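Orotate phosphoribosyltransferase (Aeropyrum pernix, PDB 2YZK) probably catalyses the magnesium-dependent transfer of a ribosyl phosphate group from 5-phosphoribose 1-diphosphate to orotate, giving orotidine monophosphate in de novo UMP synthesis. Local coordinates at residues V43-D46 with L47-E50; G64-T67 with G68-W72; S98-E101 with G102-K106; T120-A123 with K124-V128; A164-K167 with T168-K172. All coordinates share one frame; numbering follows the deposited sequence.

Contact 1 of 5, residues V43-D46 with L47-E50; sequences VALD and LLLE
Ala44 O receives the amide of Leu48 at 2.9 Å from its N, with an N-H...O angle of 152°, one of four consecutive i to i+4 bonds that identify 43-50 as regular alpha-helix. Its neighbours in the series are Leu47 N to Val43 O, Leu49 N to Leu45 O and Glu50 N to Asp46 O, none longer than 3.1 Å. The side chains of Leu47, Leu48 and Leu49 repeat one arrangement: CG stands anti to the carbonyl carbon (chi1 -70° in Leu47), which lays it against the carbonyl oxygen four residues back. Leu47 CG comes to 3.3 Å from Val43 O, covering an oxygen that already accepts a backbone bond from Leu47 N. Between side chains the touch is lighter. Val43 and Leu47 run alongside each other and point the same way, with Val43 CG1 4.1 Å from Leu47 CD1. Leu45 CD2 and Leu48 CD1 are 4.4 Å apart, and both branches also pack on Trp72. Within the fold, helix 38-58 lies against helix 70-80 through Leu45 on Met75 and Leu49 on Leu76, while Leu47 and Leu48 meet Val163 and Leu45 reaches Leu78 of the second subunit.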
loop_
_atom_site.group_PDB
_atom_site.type_symbol
_atom_site.label_atom_id
_atom_site.label_comp_id
_atom_site.label_asym_id
_atom_site.label_seq_id
_atom_site.Cartn_x
_atom_site.Cartn_y
_atom_site.Cartn_z
ATOM N N VAL A 43 4.440 15.226 6.752
ATOM C CA VAL A 43 5.757 15.844 6.652
ATOM C C VAL A 43 6.579 15.023 5.661
ATOM O O VAL A 43 7.259 15.567 4.788
ATOM C CB VAL A 43 6.480 15.858 8.027
ATOM C CG1 VAL A 43 7.915 16.331 7.864
ATOM C CG2 VAL A 43 5.739 16.770 8.989
ATOM N N ALA A 44 6.485 13.704 5.790
ATOM C CA ALA A 44 7.216 12.785 4.924
ATOM C C ALA A 44 6.795 12.939 3.471
ATOM O O ALA A 44 7.636 12.977 2.578
ATOM C CB ALA A 44 6.984 11.343 5.377
ATOM N N LEU A 45 5.490 13.024 3.239
ATOM C CA LEU A 45 4.980 13.166 1.885
ATOM C C LEU A 45 5.450 14.466 1.251
ATOM O O LEU A 45 5.830 14.487 0.080
ATOM C CB LEU A 45 3.451 13.111 1.875
ATOM C CG LEU A 45 2.827 11.728 2.075
ATOM C CD1 LEU A 45 1.319 11.871 2.133
ATOM C CD2 LEU A 45 3.230 10.795 0.934
ATOM N N ASP A 46 5.427 15.549 2.020
ATOM C CA ASP A 46 5.859 16.830 1.483
ATOM C C ASP A 46 7.331 16.793 1.098
ATOM O O ASP A 46 7.726 17.361 0.079
ATOM C CB ASP A 46 5.604 17.954 2.491
ATOM C CG ASP A 46 4.124 18.199 2.721
ATOM O OD1 ASP A 46 3.341 18.053 1.757
ATOM O OD2 ASP A 46 3.743 18.548 3.857
ATOM N N LEU A 47 8.142 16.124 1.910
ATOM C CA LEU A 47 9.568 16.022 1.621
ATOM C C LEU A 47 9.805 15.145 0.389
ATOM O O LEU A 47 10.701 15.415 -0.407
ATOM C CB LEU A 47 10.315 15.460 2.835
ATOM C CG LEU A 47 10.409 16.402 4.044
ATOM C CD1 LEU A 47 11.041 15.671 5.216
ATOM C CD2 LEU A 47 11.224 17.639 3.673
ATOM N N LEU A 48 9.002 14.096 0.233
ATOM C CA LEU A 48 9.128 13.212 -0.924
ATOM C C LEU A 48 8.772 13.968 -2.208
ATOM O O LEU A 48 9.423 13.806 -3.240
ATOM C CB LEU A 48 8.212 11.988 -0.774
ATOM C CG LEU A 48 8.716 10.908 0.191
ATOM C CD1 LEU A 48 7.579 9.997 0.587
ATOM C CD2 LEU A 48 9.835 10.114 -0.468
ATOM N N LEU A 49 7.733 14.793 -2.137
ATOM C CA LEU A 49 7.306 15.562 -3.300
ATOM C C LEU A 49 8.405 16.540 -3.668
ATOM O O LEU A 49 8.720 16.731 -4.840
ATOM C CB LEU A 49 6.000 16.307 -2.990
ATOM C CG LEU A 49 4.777 15.384 -2.941
ATOM C CD1 LEU A 49 3.582 16.084 -2.320
ATOM C CD2 LEU A 49 4.465 14.918 -4.364
ATOM N N GLU A 50 9.004 17.139 -2.646
ATOM C CA GLU A 50 10.084 18.095 -2.834
ATOM C C GLU A 50 11.309 17.480 -3.516
ATOM O O GLU A 50 11.805 18.019 -4.504
ATOM C CB GLU A 50 10.484 18.678 -1.479
ATOM C CG GLU A 50 11.679 19.603 -1.508
ATOM C CD GLU A 50 11.937 20.229 -0.151
ATOM O OE1 GLU A 50 11.079 21.008 0.313
ATOM O OE2 GLU A 50 12.991 19.933 0.453
#

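Contact 2 of 5, residues G64-T67 with G68-W72; sequences GVAT and GGLPW
Backbone torsions, more than side-chain ones, fold Thr67 back toward Leu70: a cis peptide bond precedes Thr67, and the chain then runs through a type I beta turn from Thr67 to Leu70. Leu70 has CG anti to its backbone N (chi1 -168°), which sends the branch past Ala66, where Ala66 CB and Leu70 CD2 stand 4.5 Å apart in a light apolar touch. Two backbone bonds hold the bend. Gly69 N donates to Val65 O at 3.0 Å, close to head-on, and thereby ties the end of the strand to the turn. Leu70 N donates to Thr67 O at 2.9 Å, but its approach is quite different: the C=O...N angle is only 115° and the donor stands above the carbonyl plane, as the tight turn imposes. The same oxygen is flanked by carbon, with Leu70 CB 3.0 Å and Pro71 CD 3.1 Å from Thr67 O. Gly64 packs against the turn; a beta carbon there would stand about 3.3 Å from Gly69 O, leaving little room. The cis peptide, and Ala66 packing on Arg88, predicted to bind 5-phosphoribose 1-diphosphate, are consistent with the pyrophosphate-binding loop of type I phosphoribosyltransferases. The two segments form the strand-to-helix bend of a beta-alpha-beta unit. Strand 61-65 bonds to strand 84-87 through Gly64 and to strand 108-113 through Val65, helix 70-80 sets Trp72 against helix 38-58, and Leu70 and Pro71 pack on Pro71 and Leu70 of the second subunit.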
loop_
_atom_site.group_PDB
_atom_site.type_symbol
_atom_site.label_atom_id
_atom_site.label_comp_id
_atom_site.label_asym_id
_atom_site.label_seq_id
_atom_site.Cartn_x
_atom_site.Cartn_y
_atom_site.Cartn_z
ATOM N N GLY A 64 4.983 1.889 -6.726
ATOM C CA GLY A 64 5.493 1.543 -5.411
ATOM C C GLY A 64 6.150 0.175 -5.379
ATOM O O GLY A 64 5.759 -0.717 -6.124
ATOM N N VAL A 65 7.176 0.020 -4.547
ATOM C CA VAL A 65 7.845 -1.271 -4.388
ATOM C C VAL A 65 7.059 -1.917 -3.240
ATOM O O VAL A 65 7.177 -1.505 -2.084
ATOM C CB VAL A 65 9.333 -1.111 -3.993
ATOM C CG1 VAL A 65 9.977 -2.481 -3.816
ATOM C CG2 VAL A 65 10.068 -0.316 -5.060
ATOM N N ALA A 66 6.052 -2.718 -3.645
ATOM C CA ALA A 66 5.452 -3.437 -2.518
ATOM C C ALA A 66 6.307 -4.173 -1.516
ATOM O O ALA A 66 7.081 -5.073 -1.846
ATOM C CB ALA A 66 4.398 -4.380 -3.018
ATOM N N THR A 67 6.078 -3.821 -0.228
ATOM C CA THR A 67 4.902 -3.468 0.531
ATOM C C THR A 67 5.072 -2.108 1.186
ATOM O O THR A 67 4.164 -1.297 1.134
ATOM C CB THR A 67 4.542 -4.524 1.593
ATOM O OG1 THR A 67 4.484 -5.825 0.989
ATOM C CG2 THR A 67 3.184 -4.214 2.164
ATOM N N GLY A 68 6.274 -2.186 1.762
ATOM C CA GLY A 68 7.013 -1.060 2.308
ATOM C C GLY A 68 6.761 0.278 1.636
ATOM O O GLY A 68 6.352 1.245 2.284
ATOM N N GLY A 69 6.993 0.342 0.332
ATOM C CA GLY A 69 6.798 1.599 -0.367
ATOM C C GLY A 69 5.400 1.819 -0.915
ATOM O O GLY A 69 5.108 2.890 -1.446
ATOM N N LEU A 70 4.526 0.829 -0.766
ATOM C CA LEU A 70 3.176 0.944 -1.310
ATOM C C LEU A 70 2.303 2.060 -0.731
ATOM O O LEU A 70 1.695 2.815 -1.482
ATOM C CB LEU A 70 2.452 -0.407 -1.219
ATOM C CG LEU A 70 1.141 -0.534 -1.999
ATOM C CD1 LEU A 70 1.291 0.010 -3.415
ATOM C CD2 LEU A 70 0.718 -1.992 -2.022
ATOM N N PRO A 71 2.225 2.188 0.604
ATOM C CA PRO A 71 1.383 3.270 1.130
ATOM C C PRO A 71 1.880 4.631 0.661
ATOM O O PRO A 71 1.089 5.518 0.322
ATOM C CB PRO A 71 1.515 3.109 2.639
ATOM C CG PRO A 71 1.748 1.631 2.798
ATOM C CD PRO A 71 2.735 1.345 1.697
ATOM N N TRP A 72 3.201 4.791 0.640
ATOM C CA TRP A 72 3.804 6.042 0.211
ATOM C C TRP A 72 3.493 6.350 -1.246
ATOM O O TRP A 72 3.129 7.477 -1.581
ATOM C CB TRP A 72 5.315 5.996 0.429
ATOM C CG TRP A 72 5.662 5.777 1.856
ATOM C CD1 TRP A 72 6.144 4.630 2.413
ATOM C CD2 TRP A 72 5.482 6.704 2.934
ATOM N NE1 TRP A 72 6.275 4.781 3.774
ATOM C CE2 TRP A 72 5.873 6.045 4.120
ATOM C CE3 TRP A 72 5.025 8.028 3.012
ATOM C CZ2 TRP A 72 5.822 6.661 5.376
ATOM C CZ3 TRP A 72 4.973 8.646 4.266
ATOM C CH2 TRP A 72 5.371 7.957 5.429
#

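Contact 3 of 5, residues S98-E101 with G102-K106; sequences SQVE and GDPPK
Val100 and Asp103 are the ends of a type II beta turn in the long loop between strands 84-87 and 108-113. Its closing bond runs from Asp103 N to Val100 O and is 3.1 Å long. Gly102 takes the third position with phi 105° and psi -28°, where a beta carbon would clash with Glu101 O. Beyond the turn, Val100 CG1 meets the ring of Pro104 at its CD, 4.0 Å away, the two side chains crossing at about a right angle. With CG1 anti to its backbone N (chi1 -178°), Val100 directs this methyl to the proline, and both residues also rest on Ile63 of strand 61-65. The turn's acidic side chains look elsewhere. Glu101 forms salt bridges through OE2 with Arg88 and through OE1 with Arg32 of the second subunit, while Asp103 OD2 pairs with Arg33 of that subunit. Lys106 NZ adds a long salt bridge to Asp103 OD1 at 3.8 Å. Since Arg88 is predicted to bind 5-phosphoribose 1-diphosphate, the carboxylate of Glu101 probably helps to orient its guanidinium group, linking the dimer interface to the substrate site.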
loop_
_atom_site.group_PDB
_atom_site.type_symbol
_atom_site.label_atom_id
_atom_site.label_comp_id
_atom_site.label_asym_id
_atom_site.label_seq_id
_atom_site.Cartn_x
_atom_site.Cartn_y
_atom_site.Cartn_z
ATOM N N SER A 98 5.686 -12.086 -13.221
ATOM C CA SER A 98 5.628 -10.750 -12.640
ATOM C C SER A 98 4.715 -9.823 -13.422
ATOM O O SER A 98 4.437 -10.040 -14.602
ATOM C CB SER A 98 7.029 -10.144 -12.567
ATOM O OG SER A 98 7.846 -10.872 -11.667
ATOM N N GLN A 99 4.236 -8.782 -12.756
ATOM C CA GLN A 99 3.364 -7.830 -13.413
ATOM C C GLN A 99 3.356 -6.527 -12.646
ATOM O O GLN A 99 3.701 -6.489 -11.469
ATOM C CB GLN A 99 1.942 -8.384 -13.488
ATOM C CG GLN A 99 1.319 -8.625 -12.128
ATOM C CD GLN A 99 -0.111 -9.122 -12.225
ATOM O OE1 GLN A 99 -0.964 -8.474 -12.834
ATOM N NE2 GLN A 99 -0.381 -10.274 -11.621
ATOM N N VAL A 100 2.983 -5.455 -13.333
ATOM C CA VAL A 100 2.890 -4.149 -12.699
ATOM C C VAL A 100 1.421 -4.036 -12.295
ATOM O O VAL A 100 0.555 -3.704 -13.108
ATOM C CB VAL A 100 3.277 -3.024 -13.677
ATOM C CG1 VAL A 100 3.219 -1.666 -12.977
ATOM C CG2 VAL A 100 4.676 -3.279 -14.214
ATOM N N GLU A 101 1.148 -4.352 -11.035
ATOM C CA GLU A 101 -0.211 -4.312 -10.517
ATOM C C GLU A 101 -0.773 -2.903 -10.632
ATOM O O GLU A 101 -0.082 -1.924 -10.368
ATOM C CB GLU A 101 -0.224 -4.818 -9.071
ATOM C CG GLU A 101 0.196 -6.290 -8.986
ATOM C CD GLU A 101 0.240 -6.844 -7.577
ATOM O OE1 GLU A 101 -0.831 -6.971 -6.941
ATOM O OE2 GLU A 101 1.352 -7.166 -7.104
ATOM N N GLY A 102 -2.028 -2.811 -11.053
ATOM C CA GLY A 102 -2.654 -1.515 -11.237
ATOM C C GLY A 102 -2.740 -1.204 -12.725
ATOM O O GLY A 102 -3.631 -0.484 -13.175
ATOM N N ASP A 103 -1.796 -1.759 -13.483
ATOM C CA ASP A 103 -1.732 -1.579 -14.932
ATOM C C ASP A 103 -1.866 -0.129 -15.412
ATOM O O ASP A 103 -2.719 0.199 -16.238
ATOM C CB ASP A 103 -2.792 -2.461 -15.608
ATOM C CG ASP A 103 -2.695 -2.434 -17.123
ATOM O OD1 ASP A 103 -1.566 -2.529 -17.650
ATOM O OD2 ASP A 103 -3.752 -2.332 -17.785
ATOM N N PRO A 104 -1.029 0.768 -14.882
ATOM C CA PRO A 104 -1.131 2.158 -15.335
ATOM C C PRO A 104 -0.676 2.229 -16.796
ATOM O O PRO A 104 0.035 1.349 -17.269
ATOM C CB PRO A 104 -0.190 2.896 -14.381
ATOM C CG PRO A 104 0.842 1.850 -14.043
ATOM C CD PRO A 104 -0.010 0.625 -13.827
ATOM N N PRO A 105 -1.095 3.268 -17.533
ATOM C CA PRO A 105 -0.698 3.404 -18.942
ATOM C C PRO A 105 0.821 3.439 -19.132
ATOM O O PRO A 105 1.549 3.963 -18.286
ATOM C CB PRO A 105 -1.358 4.715 -19.355
ATOM C CG PRO A 105 -2.610 4.723 -18.520
ATOM C CD PRO A 105 -2.088 4.293 -17.167
ATOM N N LYS A 106 1.288 2.864 -20.239
ATOM C CA LYS A 106 2.712 2.844 -20.562
ATOM C C LYS A 106 3.226 4.271 -20.633
ATOM O O LYS A 106 2.561 5.155 -21.181
ATOM C CB LYS A 106 2.945 2.157 -21.912
ATOM C CG LYS A 106 3.142 0.654 -21.839
ATOM C CD LYS A 106 2.050 -0.028 -21.043
ATOM C CE LYS A 106 2.268 -1.530 -21.010
ATOM N NZ LYS A 106 1.312 -2.194 -20.095
#

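Contact 4 of 5, residues T120-A123 with K124-V128; sequences TSIA and KSIEV
Lys124 N to Thr120 O, Ile126 N to Ile122 O and Glu127 N to Ala123 O are regular i to i+4 bonds, each 3.0 Å, with N-H...O angles of 154° to 156°. They run through the first turns of helix 120-131, which follows the 5-phosphoribose 1-diphosphate-binding loop of the type I phosphoribosyltransferase fold; Thr120 and Ser121 are themselves predicted to bind that substrate in a site shared between the two subunits. Ser121 O is shared by two donors of Ser125, its hydroxyl OG at 3.2 Å and, in a weak bond, its backbone N at 3.4 Å. The hydroxyl can bend back because Ser125 OG stands anti to the carbonyl carbon (chi1 -60°), on the side of the preceding turn. With an alanine here the carbonyl of Ser121 would probably be left with the weak amide bond alone from this residue. At the helix start, Thr120 OG1 is hydrogen-bonded to Thr118 OG1.

Outward from the backbone bonds the helix has two unlike faces. Ile122 and Ile126 turn to the parallel sheet, where both rest on Val111, and Ile122 also meets Ala139 and Val141. Ala123 packs on Leu152 and Met156. On the exposed face the extended chain of Lys124 leaves the helix after its CG has passed 3.2 Å from Thr120 O. Between the two isoleucines the closest side-chain approach is 4.3 Å, from Ile122 CG2 to Ile126 CG1, while Ile126 CG1 comes nearer still to Ile122 O, at 3.1 Å.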
loop_
_atom_site.group_PDB
_atom_site.type_symbol
_atom_site.label_atom_id
_atom_site.label_comp_id
_atom_site.label_asym_id
_atom_site.label_seq_id
_atom_site.Cartn_x
_atom_site.Cartn_y
_atom_site.Cartn_z
ATOM N N THR A 120 18.769 -3.863 -4.403
ATOM C CA THR A 120 18.283 -4.982 -5.208
ATOM C C THR A 120 16.761 -5.083 -5.314
ATOM O O THR A 120 16.239 -5.489 -6.354
ATOM C CB THR A 120 18.846 -6.337 -4.691
ATOM O OG1 THR A 120 18.635 -6.444 -3.280
ATOM C CG2 THR A 120 20.334 -6.440 -4.984
ATOM N N SER A 121 16.044 -4.724 -4.253
ATOM C CA SER A 121 14.588 -4.792 -4.294
ATOM C C SER A 121 14.068 -3.775 -5.306
ATOM O O SER A 121 13.107 -4.033 -6.030
ATOM C CB SER A 121 13.988 -4.512 -2.909
ATOM O OG SER A 121 14.346 -3.223 -2.439
ATOM N N ILE A 122 14.717 -2.615 -5.354
ATOM C CA ILE A 122 14.324 -1.572 -6.289
ATOM C C ILE A 122 14.718 -2.003 -7.699
ATOM O O ILE A 122 13.952 -1.829 -8.644
ATOM C CB ILE A 122 15.008 -0.235 -5.927
ATOM C CG1 ILE A 122 14.533 0.210 -4.537
ATOM C CG2 ILE A 122 14.682 0.828 -6.975
ATOM C CD1 ILE A 122 15.280 1.365 -3.884
ATOM N N ALA A 123 15.910 -2.581 -7.824
ATOM C CA ALA A 123 16.412 -3.048 -9.114
ATOM C C ALA A 123 15.446 -4.042 -9.754
ATOM O O ALA A 123 15.192 -3.984 -10.963
ATOM C CB ALA A 123 17.788 -3.694 -8.936
ATOM N N LYS A 124 14.915 -4.955 -8.943
ATOM C CA LYS A 124 13.970 -5.955 -9.434
ATOM C C LYS A 124 12.708 -5.285 -9.975
ATOM O O LYS A 124 12.184 -5.681 -11.018
ATOM C CB LYS A 124 13.601 -6.943 -8.318
ATOM C CG LYS A 124 14.734 -7.881 -7.922
ATOM C CD LYS A 124 14.270 -8.952 -6.935
ATOM C CE LYS A 124 15.342 -10.014 -6.727
ATOM N NZ LYS A 124 14.850 -11.204 -5.960
ATOM N N SER A 125 12.225 -4.263 -9.277
ATOM C CA SER A 125 11.025 -3.560 -9.721
ATOM C C SER A 125 11.295 -2.853 -11.045
ATOM O O SER A 125 10.425 -2.804 -11.922
ATOM C CB SER A 125 10.583 -2.545 -8.662
ATOM O OG SER A 125 10.302 -3.201 -7.439
ATOM N N ILE A 126 12.501 -2.306 -11.186
ATOM C CA ILE A 126 12.883 -1.613 -12.411
ATOM C C ILE A 126 12.887 -2.589 -13.587
ATOM O O ILE A 126 12.423 -2.261 -14.680
ATOM C CB ILE A 126 14.290 -0.989 -12.294
ATOM C CG1 ILE A 126 14.328 0.014 -11.139
ATOM C CG2 ILE A 126 14.661 -0.306 -13.605
ATOM C CD1 ILE A 126 13.591 1.326 -11.401
ATOM N N GLU A 127 13.414 -3.789 -13.367
ATOM C CA GLU A 127 13.453 -4.778 -14.438
ATOM C C GLU A 127 12.047 -5.163 -14.896
ATOM O O GLU A 127 11.792 -5.296 -16.094
ATOM C CB GLU A 127 14.245 -6.013 -13.997
ATOM C CG GLU A 127 15.724 -5.715 -13.764
ATOM C CD GLU A 127 16.543 -6.951 -13.442
ATOM O OE1 GLU A 127 16.175 -7.682 -12.495
ATOM O OE2 GLU A 127 17.562 -7.190 -14.130
ATOM N N VAL A 128 11.129 -5.327 -13.948
ATOM C CA VAL A 128 9.751 -5.673 -14.283
ATOM C C VAL A 128 9.111 -4.535 -15.081
ATOM O O VAL A 128 8.447 -4.764 -16.088
ATOM C CB VAL A 128 8.925 -5.939 -13.004
ATOM C CG1 VAL A 128 7.462 -6.158 -13.352
ATOM C CG2 VAL A 128 9.477 -7.161 -12.291
#

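Contact 5 of 5, residues A164-K167 with T168-K172; sequences ATLK and TILEK
Ala164, on the short strand 164-165, puts its CB 4.1 Å from Ile169 CD1, the end of an isoleucine that reaches back from the first turn of helix 166-172 and also packs on Leu6 of helix 2-9. Thr165 follows as the N-cap. Its OG1 sits between the backbone N and the carbonyl carbon (chi1 64°), a placing that turns it toward the start of the helix, where it accepts from Thr168 N at 3.2 Å with an N-H...O angle of 159°. Thr168 OG1 donates to the same atom at 3.0 Å, so two donors of one residue grip Thr165 OG1. A valine in its place is likely to leave the amide and hydroxyl of Thr168 without this acceptor and the helix start uncapped. Thr165 O meanwhile takes Ile169 N, the first i to i+4 bond. Leu166 bonds through its O to Leu170 N at 2.9 Å, and its CD1 lies 3.8 Å from Leu170 CG, two leucines crossing obliquely; Leu166 also touches Arg145, predicted to bind orotate. Lys167 O accepts from Glu171 N, while the amine and carboxylate of these two remain apart, Lys167 NZ being 5.7 Å from Glu171 OE1. The chemistry therefore divides: the Thr165 hydroxyl oxygen caps the start of the helix, aliphatic carbons join it to its neighbours, and the charged pair would probably contribute only a weak attraction.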
loop_
_atom_site.group_PDB
_atom_site.type_symbol
_atom_site.label_atom_id
_atom_site.label_comp_id
_atom_site.label_asym_id
_atom_site.label_seq_id
_atom_site.Cartn_x
_atom_site.Cartn_y
_atom_site.Cartn_z
ATOM N N ALA A 164 16.524 11.645 3.053
ATOM C CA ALA A 164 17.644 11.697 3.986
ATOM C C ALA A 164 18.448 10.403 3.993
ATOM O O ALA A 164 17.985 9.359 3.523
ATOM C CB ALA A 164 17.137 11.995 5.396
ATOM N N THR A 165 19.665 10.481 4.512
ATOM C CA THR A 165 20.507 9.304 4.612
ATOM C C THR A 165 20.522 8.913 6.076
ATOM O O THR A 165 20.295 9.748 6.954
ATOM C CB THR A 165 21.956 9.576 4.169
ATOM O OG1 THR A 165 22.555 10.534 5.050
ATOM C CG2 THR A 165 21.988 10.099 2.732
ATOM N N LEU A 166 20.769 7.636 6.333
ATOM C CA LEU A 166 20.826 7.128 7.695
ATOM C C LEU A 166 21.919 7.849 8.470
ATOM O O LEU A 166 21.726 8.229 9.627
ATOM C CB LEU A 166 21.103 5.621 7.669
ATOM C CG LEU A 166 21.335 4.945 9.021
ATOM C CD1 LEU A 166 20.111 5.127 9.907
ATOM C CD2 LEU A 166 21.633 3.467 8.802
ATOM N N LYS A 167 23.068 8.050 7.831
ATOM C CA LYS A 167 24.179 8.728 8.485
ATOM C C LYS A 167 23.764 10.110 8.986
ATOM O O LYS A 167 24.060 10.479 10.121
ATOM C CB LYS A 167 25.370 8.861 7.528
ATOM C CG LYS A 167 26.593 9.520 8.159
ATOM C CD LYS A 167 27.778 9.578 7.191
ATOM C CE LYS A 167 27.461 10.433 5.967
ATOM N NZ LYS A 167 27.042 11.818 6.338
ATOM N N THR A 168 23.077 10.872 8.142
ATOM C CA THR A 168 22.636 12.206 8.525
ATOM C C THR A 168 21.623 12.163 9.667
ATOM O O THR A 168 21.677 12.985 10.578
ATOM C CB THR A 168 22.024 12.954 7.321
ATOM O OG1 THR A 168 23.047 13.179 6.340
ATOM C CG2 THR A 168 21.444 14.296 7.758
ATOM N N ILE A 169 20.708 11.203 9.625
ATOM C CA ILE A 169 19.709 11.082 10.683
ATOM C C ILE A 169 20.348 10.733 12.025
ATOM O O ILE A 169 19.987 11.307 13.048
ATOM C CB ILE A 169 18.651 10.007 10.343
ATOM C CG1 ILE A 169 17.804 10.470 9.157
ATOM C CG2 ILE A 169 17.760 9.732 11.553
ATOM C CD1 ILE A 169 16.978 9.374 8.488
ATOM N N LEU A 170 21.297 9.804 12.024
ATOM C CA LEU A 170 21.940 9.410 13.273
ATOM C C LEU A 170 22.769 10.550 13.857
ATOM O O LEU A 170 22.810 10.737 15.074
ATOM C CB LEU A 170 22.808 8.164 13.069
ATOM C CG LEU A 170 22.044 6.888 12.690
ATOM C CD1 LEU A 170 23.006 5.708 12.641
ATOM C CD2 LEU A 170 20.933 6.617 13.706
ATOM N N GLU A 171 23.426 11.314 12.990
ATOM C CA GLU A 171 24.229 12.446 13.436
ATOM C C GLU A 171 23.332 13.492 14.099
ATOM O O GLU A 171 23.640 13.996 15.181
ATOM C CB GLU A 171 24.967 13.073 12.249
ATOM C CG GLU A 171 25.364 14.525 12.472
ATOM C CD GLU A 171 26.067 15.136 11.275
ATOM O OE1 GLU A 171 27.289 14.920 11.125
ATOM O OE2 GLU A 171 25.393 15.829 10.479
ATOM N N LYS A 172 22.217 13.811 13.447
ATOM C CA LYS A 172 21.276 14.794 13.976
ATOM C C LYS A 172 20.721 14.398 15.338
ATOM O O LYS A 172 20.458 15.255 16.185
ATOM C CB LYS A 172 20.112 15.002 13.001
ATOM C CG LYS A 172 20.245 16.227 12.113
ATOM C CD LYS A 172 21.386 16.094 11.123
ATOM C CE LYS A 172 21.595 17.399 10.363
ATOM N NZ LYS A 172 20.338 17.874 9.718
#

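Contacts 2 and 3 are the most buried, but contact 2 is in the core, its centre about 7 Å from that of the chain, and contact 3 is a peripheral loop at about 18 Å. Contact 2 meets the second subunit with apolar packing, contact 3 with salt bridges, and contact 1 by one leucine. Contacts 1 and 4 lie within helices and contact 5 at a helix start, all partly buried: contact 1 relies on leucines, contact 4 adds a serine hydroxyl, and contact 5 a threonine cap. Trp72 joins contacts 1 and 2, its CZ3 3.5 Å from Ala44 CB. Contact 4 touches contact 2 through Val65 and contact 3 through Val128. Contact 5 touches none.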